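Local coordinates for protein nitric oxide dioxygenase (Rhodothermus marinus DSM 4252, PDB 6WK3) that binds heme in a globin fold, probably acts as a nitric oxide dioxygenase in nature, and in this engineered form serves as a carbene transferase, at residues L62-S67 / K123-F128. The protein carries 1 engineered substitution. Numbering follows the deposited sequence.
Sequences LAYARS and KEAYDF. With HEM (protoporphyrin IX containing Fe), chain E.
Tyr64 and Phe128 both carry CG anti to their backbone N: in Tyr64 this torsion (chi1 -178°) sends the ring into the space between helix 50-66 and helix 116-145, and in Phe128 it brings CD2 beside the Tyr64 hydroxyl. Tyr64 spans most of the gap between the helices, bringing its phenol end up to the backbone of Ala125. There its OH donates a hydrogen bond of 2.6 Å to Ala125 O, approaching the oxygen from the side rather than head-on, at a C=O...donor angle of 126° and tilted 18° from the carbonyl plane. The carbonyl lies at the edge of the Tyr64 ring, near its plane, so that CE2 also approaches Ala125 O, at 3.3 Å. Tyrosine suits the place because its apolar ring can be buried while the terminal hydroxyl spends its proton on a main-chain oxygen. Alanine suits the facing helix: its methyl lets the tyrosine come close, with Ala125 CB 3.9 Å from Tyr64 CE2. On the next turn of the same helix Phe128 adds an apolar contact through one ring carbon, CD2 lying 3.4 Å from Tyr64 OH, and the two side chains cross obliquely. A phenylalanine in place of Tyr64 would probably leave Ala125 O without this donor and the two helices joined here by apolar packing alone. Leu74 packs against Tyr64, while Leu6 and Pro71 touch Phe128. Tyr126, pointing away from helix 50-66, belongs to the heme pocket: its CE2 lies 3.4 Å from CAB of a heme vinyl group, and its hydroxyl is hydrogen-bonded to Tyr95 O. The contact is thus interhelical packing within the all-helical globin fold, where one helix turn meets a neighbouring helix through Ala125 and lines the heme pocket through Tyr126.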
loop_
_atom_site.group_PDB
_atom_site.type_symbol
_atom_site.label_atom_id
_atom_site.label_comp_id
_atom_site.label_asym_id
_atom_site.label_seq_id
_atom_site.Cartn_x
_atom_site.Cartn_y
_atom_site.Cartn_z
ATOM N N LEU A 62 -11.341 -7.153 -14.667
ATOM C CA LEU A 62 -12.601 -7.887 -14.676
ATOM C C LEU A 62 -13.673 -7.163 -13.866
ATOM O O LEU A 62 -14.791 -6.949 -14.347
ATOM C CB LEU A 62 -12.379 -9.297 -14.136
ATOM C CG LEU A 62 -13.542 -10.274 -14.277
ATOM C CD1 LEU A 62 -14.109 -10.241 -15.688
ATOM C CD2 LEU A 62 -13.072 -11.672 -13.915
ATOM N N ALA A 63 -13.349 -6.775 -12.630
ATOM C CA ALA A 63 -14.335 -6.105 -11.789
ATOM C C ALA A 63 -14.777 -4.781 -12.403
ATOM O O ALA A 63 -15.964 -4.447 -12.388
ATOM C CB ALA A 63 -13.770 -5.889 -10.383
ATOM N N TYR A 64 -13.831 -4.024 -12.959
ATOM C CA TYR A 64 -14.154 -2.743 -13.578
ATOM C C TYR A 64 -15.080 -2.923 -14.771
ATOM O O TYR A 64 -16.016 -2.142 -14.965
ATOM C CB TYR A 64 -12.861 -2.052 -14.002
ATOM C CG TYR A 64 -13.016 -0.680 -14.613
ATOM C CD1 TYR A 64 -13.901 0.255 -14.081
ATOM C CD2 TYR A 64 -12.251 -0.307 -15.709
ATOM C CE1 TYR A 64 -14.015 1.525 -14.637
ATOM C CE2 TYR A 64 -12.360 0.946 -16.269
ATOM C CZ TYR A 64 -13.239 1.857 -15.733
ATOM O OH TYR A 64 -13.333 3.103 -16.301
ATOM N N ALA A 65 -14.829 -3.945 -15.588
ATOM C CA ALA A 65 -15.698 -4.205 -16.727
ATOM C C ALA A 65 -17.075 -4.672 -16.270
ATOM O O ALA A 65 -18.087 -4.335 -16.891
ATOM C CB ALA A 65 -15.044 -5.230 -17.656
ATOM N N ARG A 66 -17.135 -5.436 -15.177
ATOM C CA ARG A 66 -18.413 -5.882 -14.630
ATOM C C ARG A 66 -19.205 -4.742 -13.998
ATOM O O ARG A 66 -20.397 -4.906 -13.725
ATOM C CB ARG A 66 -18.189 -6.964 -13.572
ATOM C CG ARG A 66 -17.699 -8.307 -14.084
ATOM C CD ARG A 66 -18.122 -9.394 -13.113
ATOM N NE ARG A 66 -17.249 -10.560 -13.129
ATOM C CZ ARG A 66 -17.530 -11.691 -13.765
ATOM N NH1 ARG A 66 -18.662 -11.809 -14.451
ATOM N NH2 ARG A 66 -16.679 -12.708 -13.718
ATOM N N SER A 67 -18.567 -3.607 -13.736
ATOM C CA SER A 67 -19.199 -2.510 -13.021
ATOM C C SER A 67 -19.016 -1.201 -13.774
ATOM O O SER A 67 -18.969 -0.131 -13.169
ATOM C CB SER A 67 -18.643 -2.404 -11.601
ATOM O OG SER A 67 -19.010 -1.179 -10.990
ATOM N N LYS A 123 -9.873 2.366 -24.325
ATOM C CA LYS A 123 -9.110 3.591 -24.114
ATOM C C LYS A 123 -9.904 4.584 -23.279
ATOM O O LYS A 123 -9.368 5.184 -22.340
ATOM C CB LYS A 123 -8.717 4.211 -25.454
ATOM C CG LYS A 123 -7.837 5.439 -25.323
ATOM C CD LYS A 123 -7.420 5.971 -26.683
ATOM C CE LYS A 123 -6.269 6.957 -26.560
ATOM N NZ LYS A 123 -6.634 8.130 -25.713
ATOM N N GLU A 124 -11.188 4.763 -23.598
ATOM C CA GLU A 124 -12.019 5.675 -22.821
ATOM C C GLU A 124 -12.226 5.159 -21.403
ATOM O O GLU A 124 -12.148 5.930 -20.440
ATOM C CB GLU A 124 -13.363 5.888 -23.519
ATOM N N ALA A 125 -12.491 3.860 -21.253
ATOM C CA ALA A 125 -12.630 3.294 -19.915
ATOM C C ALA A 125 -11.328 3.400 -19.138
ATOM O O ALA A 125 -11.343 3.601 -17.920
ATOM C CB ALA A 125 -13.086 1.839 -20.002
ATOM N N TYR A 126 -10.193 3.281 -19.827
ATOM C CA TYR A 126 -8.908 3.467 -19.168
ATOM C C TYR A 126 -8.704 4.925 -18.780
ATOM O O TYR A 126 -8.270 5.221 -17.661
ATOM C CB TYR A 126 -7.771 2.988 -20.073
ATOM C CG TYR A 126 -6.409 3.191 -19.456
ATOM C CD1 TYR A 126 -5.719 4.389 -19.617
ATOM C CD2 TYR A 126 -5.824 2.196 -18.689
ATOM C CE1 TYR A 126 -4.491 4.586 -19.032
ATOM C CE2 TYR A 126 -4.588 2.379 -18.109
ATOM C CZ TYR A 126 -3.925 3.573 -18.285
ATOM O OH TYR A 126 -2.692 3.757 -17.709
ATOM N N ASP A 127 -8.993 5.848 -19.703
ATOM C CA ASP A 127 -8.763 7.266 -19.439
ATOM C C ASP A 127 -9.619 7.759 -18.284
ATOM O O ASP A 127 -9.191 8.621 -17.508
ATOM C CB ASP A 127 -9.043 8.093 -20.693
ATOM C CG ASP A 127 -8.027 7.842 -21.794
ATOM O OD1 ASP A 127 -6.938 7.302 -21.495
ATOM O OD2 ASP A 127 -8.323 8.185 -22.960
ATOM N N PHE A 128 -10.838 7.238 -18.161
ATOM C CA PHE A 128 -11.666 7.582 -17.014
ATOM C C PHE A 128 -11.003 7.124 -15.723
ATOM O O PHE A 128 -10.802 7.917 -14.795
ATOM C CB PHE A 128 -13.054 6.955 -17.166
ATOM C CG PHE A 128 -13.941 7.129 -15.954
ATOM C CD1 PHE A 128 -14.710 8.275 -15.797
ATOM C CD2 PHE A 128 -14.005 6.145 -14.975
ATOM C CE1 PHE A 128 -15.519 8.438 -14.686
ATOM C CE2 PHE A 128 -14.817 6.300 -13.865
ATOM C CZ PHE A 128 -15.579 7.449 -13.720
HETATM C CHA HEM E . -0.730 -1.697 -8.110
HETATM C CHB HEM E . -4.465 -1.151 -11.180
HETATM C CHC HEM E . -1.881 2.289 -13.400
HETATM C CHD HEM E . 2.143 0.530 -11.317
HETATM C C1A HEM E . -1.978 -1.809 -8.693
HETATM C C2A HEM E . -3.090 -2.592 -8.202
HETATM C C3A HEM E . -4.114 -2.448 -9.047
HETATM C C4A HEM E . -3.700 -1.560 -10.109
HETATM C CMA HEM E . -5.501 -3.109 -8.916
HETATM C CAA HEM E . -3.094 -3.448 -6.922
HETATM C CBA HEM E . -3.561 -2.571 -5.766
HETATM C CGA HEM E . -3.761 -3.420 -4.539
HETATM O O1A HEM E . -2.830 -3.495 -3.701
HETATM O O2A HEM E . -4.854 -4.025 -4.395
HETATM C C1B HEM E . -4.124 -0.122 -12.031
HETATM C C2B HEM E . -4.977 0.511 -13.017
HETATM C C3B HEM E . -4.253 1.458 -13.642
HETATM C C4B HEM E . -2.926 1.460 -13.056
HETATM C CMB HEM E . -6.443 0.097 -13.269
HETATM C CAB HEM E . -4.676 2.444 -14.758
HETATM C CBB HEM E . -5.943 2.773 -15.011
HETATM C C1C HEM E . -0.555 2.104 -13.064
HETATM C C2C HEM E . 0.564 2.862 -13.570
HETATM C C3C HEM E . 1.683 2.380 -13.021
HETATM C C4C HEM E . 1.319 1.303 -12.113
HETATM C CMC HEM E . 0.477 4.017 -14.590
HETATM C CAC HEM E . 3.089 2.942 -13.325
HETATM C CBC HEM E . 4.168 2.168 -13.229
HETATM C C1D HEM E . 1.738 -0.135 -10.174
HETATM C C2D HEM E . 2.541 -0.547 -9.038
HETATM C C3D HEM E . 1.732 -1.168 -8.160
HETATM C C4D HEM E . 0.396 -1.163 -8.701
HETATM C CMD HEM E . 4.061 -0.309 -8.895
HETATM C CAD HEM E . 2.087 -1.800 -6.796
HETATM C CBD HEM E . 2.334 -0.710 -5.760
HETATM C CGD HEM E . 2.221 -1.266 -4.362
HETATM O O1D HEM E . 1.508 -2.287 -4.162
HETATM O O2D HEM E . 2.837 -0.666 -3.440
HETATM N NA HEM E . -2.389 -1.194 -9.858
HETATM N NB HEM E . -2.888 0.486 -12.084
HETATM N NC HEM E . -0.053 1.165 -12.181
HETATM N ND HEM E . 0.443 -0.532 -9.923
HETATM FE FE HEM E . -1.190 -0.103 -11.083
#